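Local structure of fructosyl amine: oxygen oxidoreductase (3DJE) at residues A[11-15]-A[34-38]; A[211-216]-A[354-360]; A[344-350]-A[390-395]. The protein oxidatively deglycates fructosyl amino acids as an FAD-dependent amadoriase (fructosamine oxidase) of the MSOX/MTOX family. All blocks are in the same frame, centred on the assembly; numbering follows the deposited sequence.

Contact 1: A[11-15]-A[34-38]; sequences IVGAG and TVLDP. With FAD (flavin-adenine dinucleotide), chain C.
Asp-37 OD2 is gripped by two donors, one from the facing segment and one from the cofactor: it accepts the backbone N of Ala-14 at 2.7 Å through its anti lone pair, and the ribose hydroxyl O3B of FAD donates to the same oxygen. The other carboxylate oxygen, Asp-37 OD1, accepts from O2B of FAD, also at 2.7 Å, so the carboxylate spans both hydroxyls of the adenosine ribose; the backbone N of Tyr-39 is a further donor to OD1. With CG set opposite the backbone N (chi1 -162°), the carboxylate reaches back across the strand end to the turn at 13-15. Behind it the strands run parallel in register. Ile-11 N bonds to Thr-34 O, Leu-36 N to Ile-11 O at 3.0 Å, and Gly-13 N to Leu-36 O at 2.9 Å, the last being the most bent of the three at 148°. On the helix side, Val-35 turns CG1 against Ala-14 CB (3.6 Å) and CG2 against Ile-11 CD1 (3.9 Å), while Ala-22 of helix 16-27 also touches both Ile-11 and Val-35. This is the first beta-alpha-beta unit of a Rossmann-type dinucleotide fold, with Gly-13 and Gly-15 in its GxGxxG pattern. Gly-13 has a positive phi of 109°, and Gly-15, at the N-cap of the helix, lets FAD O5B come to 3.3 Å from its CA. Four hydrogen bonds on one carboxylate, two of them from the ribose, imply that the group tying the glycine turn to the second strand also holds the adenosine ribose in place.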
loop_
_atom_site.group_PDB
_atom_site.type_symbol
_atom_site.label_atom_id
_atom_site.label_comp_id
_atom_site.label_asym_id
_atom_site.label_seq_id
_atom_site.Cartn_x
_atom_site.Cartn_y
_atom_site.Cartn_z
ATOM N N ILE A 11 -5.118 14.610 -12.401
ATOM C CA ILE A 11 -4.579 13.439 -11.709
ATOM C C ILE A 11 -5.458 12.244 -12.017
ATOM O O ILE A 11 -6.678 12.299 -11.790
ATOM C CB ILE A 11 -4.519 13.636 -10.183
ATOM C CG1 ILE A 11 -3.625 14.829 -9.846
ATOM C CG2 ILE A 11 -4.037 12.353 -9.478
ATOM C CD1 ILE A 11 -3.739 15.260 -8.410
ATOM N N VAL A 12 -4.851 11.187 -12.558
ATOM C CA VAL A 12 -5.574 9.933 -12.824
ATOM C C VAL A 12 -5.405 9.005 -11.627
ATOM O O VAL A 12 -4.314 8.461 -11.393
ATOM C CB VAL A 12 -5.097 9.245 -14.133
ATOM C CG1 VAL A 12 -5.833 7.872 -14.362
ATOM C CG2 VAL A 12 -5.304 10.158 -15.330
ATOM N N GLY A 13 -6.486 8.866 -10.861
ATOM C CA GLY A 13 -6.516 8.061 -9.646
ATOM C C GLY A 13 -6.591 8.903 -8.383
ATOM O O GLY A 13 -5.715 9.735 -8.129
ATOM N N ALA A 14 -7.631 8.678 -7.575
ATOM C CA ALA A 14 -7.798 9.344 -6.278
ATOM C C ALA A 14 -7.483 8.404 -5.104
ATOM O O ALA A 14 -8.126 8.463 -4.053
ATOM C CB ALA A 14 -9.229 9.904 -6.156
ATOM N N GLY A 15 -6.493 7.539 -5.300
ATOM C CA GLY A 15 -6.055 6.629 -4.255
ATOM C C GLY A 15 -5.042 7.294 -3.358
ATOM O O GLY A 15 -5.035 8.524 -3.193
ATOM N N THR A 34 -7.811 18.752 -11.200
ATOM C CA THR A 34 -8.936 17.825 -11.278
ATOM C C THR A 34 -8.431 16.410 -11.046
ATOM O O THR A 34 -7.397 16.018 -11.595
ATOM C CB THR A 34 -9.635 17.905 -12.655
ATOM O OG1 THR A 34 -10.107 19.242 -12.870
ATOM C CG2 THR A 34 -10.834 16.971 -12.717
ATOM N N VAL A 35 -9.157 15.652 -10.231
ATOM C CA VAL A 35 -8.809 14.253 -9.977
ATOM C C VAL A 35 -9.940 13.360 -10.470
ATOM O O VAL A 35 -11.114 13.611 -10.146
ATOM C CB VAL A 35 -8.557 13.980 -8.465
ATOM C CG1 VAL A 35 -8.043 12.540 -8.252
ATOM C CG2 VAL A 35 -7.547 14.974 -7.879
ATOM N N LEU A 36 -9.570 12.306 -11.202
ATOM C CA LEU A 36 -10.535 11.350 -11.775
ATOM C C LEU A 36 -10.381 9.967 -11.162
ATOM O O LEU A 36 -9.278 9.429 -11.112
ATOM C CB LEU A 36 -10.304 11.214 -13.292
ATOM C CG LEU A 36 -10.394 12.481 -14.145
ATOM C CD1 LEU A 36 -9.946 12.159 -15.575
ATOM C CD2 LEU A 36 -11.802 13.056 -14.129
ATOM N N ASP A 37 -11.488 9.369 -10.745
ATOM C CA ASP A 37 -11.441 7.992 -10.208
ATOM C C ASP A 37 -12.790 7.301 -10.461
ATOM O O ASP A 37 -13.821 7.927 -10.283
ATOM C CB ASP A 37 -11.135 8.058 -8.705
ATOM C CG ASP A 37 -10.642 6.737 -8.131
ATOM O OD1 ASP A 37 -11.428 5.763 -8.093
ATOM O OD2 ASP A 37 -9.467 6.669 -7.710
ATOM N N PRO A 38 -12.781 6.011 -10.873
ATOM C CA PRO A 38 -14.015 5.274 -11.159
ATOM C C PRO A 38 -14.845 4.922 -9.917
ATOM O O PRO A 38 -15.994 4.478 -10.060
ATOM C CB PRO A 38 -13.513 3.992 -11.847
ATOM C CG PRO A 38 -12.136 3.798 -11.363
ATOM C CD PRO A 38 -11.585 5.199 -11.140
HETATM P PA FAD C . -4.183 2.993 -4.759
HETATM O O1A FAD C . -4.318 3.639 -3.449
HETATM O O2A FAD C . -4.651 1.581 -4.913
HETATM O O5B FAD C . -4.926 3.965 -5.761
HETATM C C5B FAD C . -5.136 3.651 -7.140
HETATM C C4B FAD C . -6.358 4.459 -7.596
HETATM O O4B FAD C . -6.369 4.278 -9.025
HETATM C C3B FAD C . -7.629 3.776 -7.040
HETATM O O3B FAD C . -8.385 4.680 -6.216
HETATM C C2B FAD C . -8.381 3.407 -8.329
HETATM O O2B FAD C . -9.825 3.597 -8.206
HETATM C C1B FAD C . -7.717 4.348 -9.374
HETATM N N9A FAD C . -8.084 3.855 -10.737
HETATM C C8A FAD C . -8.157 2.582 -11.180
HETATM N N7A FAD C . -8.586 2.589 -12.460
HETATM C C5A FAD C . -8.782 3.867 -12.816
HETATM C C6A FAD C . -9.229 4.489 -13.987
HETATM N N6A FAD C . -9.578 3.744 -15.063
HETATM N N1A FAD C . -9.315 5.833 -14.015
HETATM C C2A FAD C . -8.983 6.576 -12.952
HETATM N N3A FAD C . -8.556 6.014 -11.816
HETATM C C4A FAD C . -8.452 4.666 -11.733
HETATM N N1 FAD C . 1.587 0.025 2.884
HETATM C C2 FAD C . 2.114 0.531 4.070
HETATM O O2 FAD C . 2.806 1.551 4.085
HETATM N N3 FAD C . 1.855 -0.143 5.264
HETATM C C4 FAD C . 1.096 -1.308 5.300
HETATM O O4 FAD C . 0.883 -1.876 6.378
HETATM C C4X FAD C . 0.587 -1.817 4.095
HETATM N N5 FAD C . -0.163 -2.991 4.092
HETATM C C5X FAD C . -0.808 -3.386 2.923
HETATM C C6 FAD C . -1.718 -4.437 2.989
HETATM C C7 FAD C . -2.415 -4.829 1.852
HETATM C C7M FAD C . -3.388 -6.010 1.980
HETATM C C8 FAD C . -2.227 -4.155 0.647
HETATM C C8M FAD C . -3.062 -4.544 -0.596
HETATM C C9 FAD C . -1.321 -3.085 0.591
HETATM C C9A FAD C . -0.615 -2.687 1.733
HETATM N N10 FAD C . 0.311 -1.626 1.706
HETATM C C10 FAD C . 0.838 -1.142 2.902
HETATM C "C1'" FAD C . 0.710 -1.014 0.431
HETATM C "C2'" FAD C . -0.123 0.242 0.172
HETATM O "O2'" FAD C . -1.504 -0.006 0.520
HETATM C "C3'" FAD C . -0.004 0.629 -1.298
HETATM O "O3'" FAD C . 1.387 0.597 -1.684
HETATM C "C4'" FAD C . -0.527 2.044 -1.570
HETATM O "O4'" FAD C . -1.784 2.274 -0.934
HETATM C "C5'" FAD C . -0.689 2.228 -3.083
HETATM O "O5'" FAD C . -1.125 3.569 -3.361
HETATM P P FAD C . -1.450 4.012 -4.868
HETATM O O1P FAD C . -0.277 3.685 -5.733
HETATM O O2P FAD C . -1.952 5.397 -4.777
HETATM O O3P FAD C . -2.673 3.070 -5.317
#

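Contact 2: A[211-216]-A[354-360]. With FAD (flavin-adenine dinucleotide), chain C.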
loop_
_atom_site.group_PDB
_atom_site.type_symbol
_atom_site.label_atom_id
_atom_site.label_comp_id
_atom_site.label_asym_id
_atom_site.label_seq_id
_atom_site.Cartn_x
_atom_site.Cartn_y
_atom_site.Cartn_z
ATOM N N GLU A 211 -2.584 20.713 -18.932
ATOM C CA GLU A 211 -1.194 21.077 -19.149
ATOM C C GLU A 211 -0.203 20.023 -18.636
ATOM O O GLU A 211 0.863 19.825 -19.217
ATOM C CB GLU A 211 -0.922 22.443 -18.510
ATOM C CG GLU A 211 -1.625 23.606 -19.199
ATOM C CD GLU A 211 -1.019 24.954 -18.801
ATOM O OE1 GLU A 211 0.213 25.012 -18.589
ATOM O OE2 GLU A 211 -1.770 25.952 -18.681
ATOM N N ARG A 212 -0.546 19.377 -17.516
ATOM C CA ARG A 212 0.205 18.225 -17.003
ATOM C C ARG A 212 -0.789 17.185 -16.511
ATOM O O ARG A 212 -1.836 17.544 -15.970
ATOM C CB ARG A 212 1.101 18.612 -15.810
ATOM C CG ARG A 212 2.221 19.601 -16.152
ATOM C CD ARG A 212 3.281 18.974 -17.035
ATOM N NE ARG A 212 4.423 19.867 -17.222
ATOM C CZ ARG A 212 4.450 20.886 -18.082
ATOM N NH1 ARG A 212 3.405 21.147 -18.861
ATOM N NH2 ARG A 212 5.532 21.650 -18.165
ATOM N N THR A 213 -0.456 15.920 -16.735
ATOM C CA THR A 213 -1.245 14.772 -16.281
ATOM C C THR A 213 -0.370 13.923 -15.372
ATOM O O THR A 213 0.752 13.570 -15.750
ATOM C CB THR A 213 -1.715 13.926 -17.500
ATOM O OG1 THR A 213 -2.532 14.729 -18.368
ATOM C CG2 THR A 213 -2.479 12.681 -17.069
ATOM N N PHE A 214 -0.886 13.606 -14.179
ATOM C CA PHE A 214 -0.221 12.730 -13.232
ATOM C C PHE A 214 -0.910 11.375 -13.286
ATOM O O PHE A 214 -2.122 11.303 -13.136
ATOM C CB PHE A 214 -0.364 13.258 -11.806
ATOM C CG PHE A 214 0.324 14.581 -11.558
ATOM C CD1 PHE A 214 1.578 14.625 -10.949
ATOM C CD2 PHE A 214 -0.298 15.779 -11.902
ATOM C CE1 PHE A 214 2.210 15.853 -10.693
ATOM C CE2 PHE A 214 0.338 17.011 -11.653
ATOM C CZ PHE A 214 1.593 17.035 -11.045
ATOM N N LEU A 215 -0.130 10.319 -13.472
ATOM C CA LEU A 215 -0.676 8.971 -13.487
ATOM C C LEU A 215 -0.432 8.325 -12.120
ATOM O O LEU A 215 0.699 7.987 -11.775
ATOM C CB LEU A 215 -0.069 8.170 -14.633
ATOM C CG LEU A 215 -0.588 6.739 -14.815
ATOM C CD1 LEU A 215 -2.107 6.743 -14.969
ATOM C CD2 LEU A 215 0.080 6.110 -16.020
ATOM N N CYS A 216 -1.520 8.179 -11.364
ATOM C CA CYS A 216 -1.479 7.670 -9.993
ATOM C C CYS A 216 -2.539 6.586 -9.807
ATOM O O CYS A 216 -3.253 6.552 -8.810
ATOM C CB CYS A 216 -1.731 8.819 -9.008
ATOM S SG CYS A 216 -0.444 10.065 -9.023
ATOM N N HIS A 354 6.444 14.775 -22.525
ATOM C CA HIS A 354 6.786 15.996 -21.766
ATOM C C HIS A 354 5.803 16.372 -20.643
ATOM O O HIS A 354 6.215 16.869 -19.595
ATOM C CB HIS A 354 6.925 17.154 -22.784
ATOM C CG HIS A 354 7.065 18.517 -22.175
ATOM N ND1 HIS A 354 5.982 19.330 -21.908
ATOM C CD2 HIS A 354 8.165 19.225 -21.819
ATOM C CE1 HIS A 354 6.408 20.469 -21.388
ATOM N NE2 HIS A 354 7.729 20.431 -21.322
ATOM N N SER A 355 4.515 16.142 -20.871
ATOM C CA SER A 355 3.465 16.628 -19.980
ATOM C C SER A 355 3.035 15.585 -18.957
ATOM O O SER A 355 2.181 15.876 -18.126
ATOM C CB SER A 355 2.242 17.076 -20.795
ATOM O OG SER A 355 2.584 18.088 -21.739
ATOM N N LEU A 356 3.602 14.382 -19.037
ATOM C CA LEU A 356 3.199 13.275 -18.153
ATOM C C LEU A 356 4.128 13.116 -16.955
ATOM O O LEU A 356 5.359 13.140 -17.106
ATOM C CB LEU A 356 3.136 11.960 -18.936
ATOM C CG LEU A 356 2.691 10.698 -18.180
ATOM C CD1 LEU A 356 1.250 10.825 -17.715
ATOM C CD2 LEU A 356 2.870 9.440 -19.041
ATOM N N VAL A 357 3.524 12.946 -15.776
ATOM C CA VAL A 357 4.258 12.671 -14.539
ATOM C C VAL A 357 3.757 11.344 -13.979
ATOM O O VAL A 357 2.552 11.130 -13.879
ATOM C CB VAL A 357 4.050 13.782 -13.487
ATOM C CG1 VAL A 357 4.911 13.524 -12.241
ATOM C CG2 VAL A 357 4.418 15.153 -14.073
ATOM N N LEU A 358 4.689 10.465 -13.632
ATOM C CA LEU A 358 4.382 9.165 -13.042
ATOM C C LEU A 358 4.449 9.261 -11.534
ATOM O O LEU A 358 5.407 9.809 -11.004
ATOM C CB LEU A 358 5.403 8.102 -13.494
ATOM C CG LEU A 358 5.378 7.599 -14.952
ATOM C CD1 LEU A 358 3.946 7.453 -15.475
ATOM C CD2 LEU A 358 6.201 8.508 -15.838
ATOM N N GLY A 359 3.454 8.724 -10.841
ATOM C CA GLY A 359 3.558 8.571 -9.399
ATOM C C GLY A 359 3.051 7.194 -9.051
ATOM O O GLY A 359 1.888 7.028 -8.691
ATOM N N CYS A 360 3.909 6.198 -9.223
ATOM C CA CYS A 360 3.481 4.815 -9.014
ATOM C C CYS A 360 4.607 3.872 -8.626
ATOM O O CYS A 360 5.647 4.312 -8.146
ATOM C CB CYS A 360 2.703 4.280 -10.208
ATOM S SG CYS A 360 3.605 4.465 -11.710
HETATM P PA FAD C . -4.183 2.993 -4.759
HETATM O O1A FAD C . -4.318 3.639 -3.449
HETATM O O2A FAD C . -4.651 1.581 -4.913
HETATM O O5B FAD C . -4.926 3.965 -5.761
HETATM C C5B FAD C . -5.136 3.651 -7.140
HETATM C C4B FAD C . -6.358 4.459 -7.596
HETATM O O4B FAD C . -6.369 4.278 -9.025
HETATM C C3B FAD C . -7.629 3.776 -7.040
HETATM O O3B FAD C . -8.385 4.680 -6.216
HETATM C C2B FAD C . -8.381 3.407 -8.329
HETATM O O2B FAD C . -9.825 3.597 -8.206
HETATM C C1B FAD C . -7.717 4.348 -9.374
HETATM N N9A FAD C . -8.084 3.855 -10.737
HETATM C C8A FAD C . -8.157 2.582 -11.180
HETATM N N7A FAD C . -8.586 2.589 -12.460
HETATM C C5A FAD C . -8.782 3.867 -12.816
HETATM C C6A FAD C . -9.229 4.489 -13.987
HETATM N N6A FAD C . -9.578 3.744 -15.063
HETATM N N1A FAD C . -9.315 5.833 -14.015
HETATM C C2A FAD C . -8.983 6.576 -12.952
HETATM N N3A FAD C . -8.556 6.014 -11.816
HETATM C C4A FAD C . -8.452 4.666 -11.733
HETATM N N1 FAD C . 1.587 0.025 2.884
HETATM C C2 FAD C . 2.114 0.531 4.070
HETATM O O2 FAD C . 2.806 1.551 4.085
HETATM N N3 FAD C . 1.855 -0.143 5.264
HETATM C C4 FAD C . 1.096 -1.308 5.300
HETATM O O4 FAD C . 0.883 -1.876 6.378
HETATM C C4X FAD C . 0.587 -1.817 4.095
HETATM N N5 FAD C . -0.163 -2.991 4.092
HETATM C C5X FAD C . -0.808 -3.386 2.923
HETATM C C6 FAD C . -1.718 -4.437 2.989
HETATM C C7 FAD C . -2.415 -4.829 1.852
HETATM C C7M FAD C . -3.388 -6.010 1.980
HETATM C C8 FAD C . -2.227 -4.155 0.647
HETATM C C8M FAD C . -3.062 -4.544 -0.596
HETATM C C9 FAD C . -1.321 -3.085 0.591
HETATM C C9A FAD C . -0.615 -2.687 1.733
HETATM N N10 FAD C . 0.311 -1.626 1.706
HETATM C C10 FAD C . 0.838 -1.142 2.902
HETATM C "C1'" FAD C . 0.710 -1.014 0.431
HETATM C "C2'" FAD C . -0.123 0.242 0.172
HETATM O "O2'" FAD C . -1.504 -0.006 0.520
HETATM C "C3'" FAD C . -0.004 0.629 -1.298
HETATM O "O3'" FAD C . 1.387 0.597 -1.684
HETATM C "C4'" FAD C . -0.527 2.044 -1.570
HETATM O "O4'" FAD C . -1.784 2.274 -0.934
HETATM C "C5'" FAD C . -0.689 2.228 -3.083
HETATM O "O5'" FAD C . -1.125 3.569 -3.361
HETATM P P FAD C . -1.450 4.012 -4.868
HETATM O O1P FAD C . -0.277 3.685 -5.733
HETATM O O2P FAD C . -1.952 5.397 -4.777
HETATM O O3P FAD C . -2.673 3.070 -5.317
HETATM O O HOH W 1 1.425 20.578 -21.982
#
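Phe-214 and Val-357 lie side by side and point the same way from neighbouring strands, ring atom CD1 of Phe-214 coming to 3.6 Å from Val-357 CB while Val-357 CG2 sits over one face of the ring. With CG opposite the carbonyl carbon (chi1 -65°), the Phe-214 ring lies alongside Val-357, and Met-381 of helix 373-382 touches both side chains. On the reverse face Leu-215 and Leu-358 meet at an angle, CD2 of Leu-215 being 4.1 Å from CD1 of Leu-358. The backbones supply the frame: Val-357 N to Thr-213 O and Leu-215 N to Val-357 O are both 2.8 Å, within a ladder of four bonds whose strand axes diverge by only 19°. These are parallel inner strands of the Rossmann-type FAD-binding sheet, and strand 212-215 also pairs with strand 9-12. At the outer end the chain of Arg-212 bends at chi2 and presents a guanidinium face to His-354, CE1 lying 3.5 Å from NH2 with the two planes 64° apart. The guanidinium is held by its own segment, NH1 donating in its plane to Glu-211 O at 2.9 Å. A water donates to that same Glu-211 O and to Ser-355 OG, which is also hydrogen-bonded to Asp-196.

Contact 3: A[344-350]-A[390-395]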
loop_
_atom_site.group_PDB
_atom_site.type_symbol
_atom_site.label_atom_id
_atom_site.label_comp_id
_atom_site.label_asym_id
_atom_site.label_seq_id
_atom_site.Cartn_x
_atom_site.Cartn_y
_atom_site.Cartn_z
ATOM N N GLU A 344 11.636 -0.349 -5.485
ATOM C CA GLU A 344 11.799 1.100 -5.350
ATOM C C GLU A 344 10.726 1.835 -6.150
ATOM O O GLU A 344 10.218 1.319 -7.147
ATOM C CB GLU A 344 13.185 1.554 -5.808
ATOM C CG GLU A 344 14.366 0.886 -5.107
ATOM C CD GLU A 344 14.444 1.118 -3.581
ATOM O OE1 GLU A 344 13.712 1.967 -3.007
ATOM O OE2 GLU A 344 15.270 0.427 -2.943
ATOM N N PHE A 345 10.389 3.048 -5.718
ATOM C CA PHE A 345 9.253 3.761 -6.302
ATOM C C PHE A 345 9.558 4.256 -7.714
ATOM O O PHE A 345 10.733 4.352 -8.116
ATOM C CB PHE A 345 8.842 4.944 -5.417
ATOM C CG PHE A 345 8.577 4.569 -3.988
ATOM C CD1 PHE A 345 7.998 3.330 -3.664
ATOM C CD2 PHE A 345 8.867 5.467 -2.968
ATOM C CE1 PHE A 345 7.735 2.962 -2.330
ATOM C CE2 PHE A 345 8.610 5.124 -1.625
ATOM C CZ PHE A 345 8.038 3.874 -1.306
ATOM N N LEU A 346 8.498 4.556 -8.471
ATOM C CA LEU A 346 8.627 5.076 -9.826
ATOM C C LEU A 346 7.912 6.429 -9.868
ATOM O O LEU A 346 6.687 6.512 -10.042
ATOM C CB LEU A 346 8.035 4.094 -10.855
ATOM C CG LEU A 346 8.061 4.531 -12.320
ATOM C CD1 LEU A 346 9.413 5.135 -12.755
ATOM C CD2 LEU A 346 7.681 3.323 -13.164
ATOM N N ILE A 347 8.698 7.485 -9.651
ATOM C CA ILE A 347 8.198 8.853 -9.565
ATOM C C ILE A 347 9.123 9.695 -10.420
ATOM O O ILE A 347 10.297 9.879 -10.080
ATOM C CB ILE A 347 8.169 9.362 -8.089
ATOM C CG1 ILE A 347 7.159 8.541 -7.265
ATOM C CG2 ILE A 347 7.888 10.870 -8.028
ATOM C CD1 ILE A 347 7.362 8.634 -5.744
ATOM N N ASP A 348 8.619 10.149 -11.565
ATOM C CA ASP A 348 9.445 10.849 -12.537
ATOM C C ASP A 348 8.545 11.452 -13.596
ATOM O O ASP A 348 7.379 11.079 -13.731
ATOM C CB ASP A 348 10.404 9.854 -13.198
ATOM C CG ASP A 348 11.644 10.521 -13.842
ATOM O OD1 ASP A 348 11.820 11.765 -13.824
ATOM O OD2 ASP A 348 12.475 9.758 -14.383
ATOM N N ARG A 349 9.092 12.406 -14.337
ATOM C CA ARG A 349 8.502 12.787 -15.609
ATOM C C ARG A 349 8.764 11.658 -16.590
ATOM O O ARG A 349 9.807 10.991 -16.514
ATOM C CB ARG A 349 9.165 14.053 -16.131
ATOM C CG ARG A 349 9.372 15.067 -15.045
ATOM C CD ARG A 349 8.599 16.302 -15.255
ATOM N NE ARG A 349 9.481 17.387 -15.660
ATOM C CZ ARG A 349 9.797 17.659 -16.923
ATOM N NH1 ARG A 349 9.299 16.921 -17.909
ATOM N NH2 ARG A 349 10.608 18.673 -17.203
ATOM N N HIS A 350 7.830 11.443 -17.511
ATOM C CA HIS A 350 8.056 10.489 -18.587
ATOM C C HIS A 350 9.180 11.030 -19.508
ATOM O O HIS A 350 9.210 12.224 -19.802
ATOM C CB HIS A 350 6.770 10.250 -19.373
ATOM C CG HIS A 350 6.852 9.074 -20.287
ATOM N ND1 HIS A 350 7.421 9.146 -21.543
ATOM C CD2 HIS A 350 6.472 7.787 -20.113
ATOM C CE1 HIS A 350 7.364 7.954 -22.113
ATOM N NE2 HIS A 350 6.799 7.111 -21.263
ATOM N N HIS A 390 16.415 11.163 -7.117
ATOM C CA HIS A 390 16.030 10.912 -8.502
ATOM C C HIS A 390 16.647 9.635 -9.063
ATOM O O HIS A 390 15.972 8.859 -9.734
ATOM C CB HIS A 390 16.396 12.093 -9.390
ATOM C CG HIS A 390 16.089 11.861 -10.833
ATOM N ND1 HIS A 390 14.801 11.729 -11.305
ATOM C CD2 HIS A 390 16.902 11.705 -11.905
ATOM C CE1 HIS A 390 14.832 11.532 -12.612
ATOM N NE2 HIS A 390 16.095 11.501 -13.000
ATOM N N GLU A 391 17.929 9.415 -8.787
ATOM C CA GLU A 391 18.636 8.254 -9.329
ATOM C C GLU A 391 17.960 6.926 -8.975
ATOM O O GLU A 391 17.978 5.972 -9.774
ATOM C CB GLU A 391 20.100 8.270 -8.869
ATOM C CG GLU A 391 21.055 7.469 -9.745
ATOM C CD GLU A 391 20.893 7.742 -11.245
ATOM O OE1 GLU A 391 20.741 8.922 -11.660
ATOM O OE2 GLU A 391 20.924 6.752 -12.012
ATOM N N LEU A 392 17.341 6.865 -7.798
ATOM C CA LEU A 392 16.684 5.645 -7.355
ATOM C C LEU A 392 15.258 5.477 -7.891
ATOM O O LEU A 392 14.847 4.356 -8.189
ATOM C CB LEU A 392 16.665 5.554 -5.823
ATOM C CG LEU A 392 16.277 4.187 -5.250
ATOM C CD1 LEU A 392 17.298 3.108 -5.658
ATOM C CD2 LEU A 392 16.131 4.235 -3.726
ATOM N N ILE A 393 14.523 6.580 -8.016
ATOM C CA ILE A 393 13.085 6.515 -8.335
ATOM C C ILE A 393 12.758 6.865 -9.795
ATOM O O ILE A 393 11.582 6.873 -10.194
ATOM C CB ILE A 393 12.251 7.442 -7.414
ATOM C CG1 ILE A 393 12.623 8.911 -7.674
ATOM C CG2 ILE A 393 12.427 7.017 -5.946
ATOM C CD1 ILE A 393 11.860 9.955 -6.860
ATOM N N LYS A 394 13.783 7.151 -10.591
ATOM C CA LYS A 394 13.565 7.580 -11.978
ATOM C C LYS A 394 12.980 6.488 -12.877
ATOM O O LYS A 394 13.032 5.311 -12.540
ATOM C CB LYS A 394 14.875 8.085 -12.593
ATOM C CG LYS A 394 15.948 7.028 -12.706
ATOM C CD LYS A 394 17.085 7.575 -13.528
ATOM C CE LYS A 394 18.275 6.663 -13.521
ATOM N NZ LYS A 394 19.389 7.357 -14.235
ATOM N N TRP A 395 12.418 6.910 -14.013
ATOM C CA TRP A 395 12.031 5.992 -15.090
ATOM C C TRP A 395 13.216 5.084 -15.399
ATOM O O TRP A 395 14.317 5.568 -15.653
ATOM C CB TRP A 395 11.634 6.800 -16.328
ATOM C CG TRP A 395 11.092 5.990 -17.457
ATOM C CD1 TRP A 395 11.790 5.533 -18.549
ATOM C CD2 TRP A 395 9.737 5.558 -17.633
ATOM N NE1 TRP A 395 10.945 4.834 -19.392
ATOM C CE2 TRP A 395 9.683 4.834 -18.855
ATOM C CE3 TRP A 395 8.563 5.697 -16.875
ATOM C CZ2 TRP A 395 8.502 4.251 -19.330
ATOM C CZ3 TRP A 395 7.379 5.126 -17.361
ATOM C CH2 TRP A 395 7.363 4.411 -18.576
HETATM O O HOH W 2 12.403 11.772 -10.015
#
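The Trp-395 ring receives His-350 on one face: CD2 of the histidine lies 3.8 Å from Trp-395 CH2, edge toward face, with the planes 56° apart and the centroids of the imidazole and the six-membered ring of Trp-395 4.7 Å apart. CD1 of Leu-346 approaches the indole obliquely. His-350 ND1 is engaged separately by the backbone N atoms of Gln-352 and Tyr-353. The second flat group, His-390, carries Lys-394 CB over one face and at its edge meets the Asp-348 carboxylate, OD1 being 3.3 Å from CE1 with the planes 76° apart. A water, also at the imidazole edge, lies 2.7 Å from His-390 ND1 and donates to Ile-347 O. The other carboxylate oxygen, Asp-348 OD2, accepts the backbone N of Trp-395 at 2.9 Å through its anti lone pair; CG opposite the backbone N (chi1 -159°) brings the carboxylate there. The contact thus sets the C-terminal end of helix 387-393 against strand 346-347, the antiparallel edge strand of the Rossmann-type sheet, and Ile-347 N donates to Ile-393 O at 3.0 Å, just where the chain leaves the helix. Ile-393 CD1 meets Ile-347 CB at 3.9 Å, and Leu-376 of helix 373-382 touches both of these residues. Further along, Leu-392 lies across the bent chain of Glu-344, its CD2 3.4 Å from OE1. That oxygen has its polar partners outside the pair, a salt bridge to Arg-365, which lines the pocket of the bound thiofructopyranose ligand FSA, and a hydrogen bond from Asn-70.

In the fold
The three contacts run across one sheet, from near one edge to the other. Contact 1 (11-15 with 34-38) is fully buried and bonds the cofactor; contact 2 (211-216 with 354-360) only touches it through Cys-216 and is largely buried but reaches solvent at its 211 and 354 ends; contact 3 (344-350 with 390-395) is partly buried. Probable hydrogen bonds link contacts 1 and 2 (Val-12 N to Phe-214 O and Val-12 O to Cys-216 N) and contacts 2 and 3 (Leu-358 N to Asp-348 O), all 2.8 Å. Parallel strand pairing dominates the first two, whereas the third sets a strand against a helix end through one backbone bond, a carboxylate, a water, aliphatic packing and an aromatic pair.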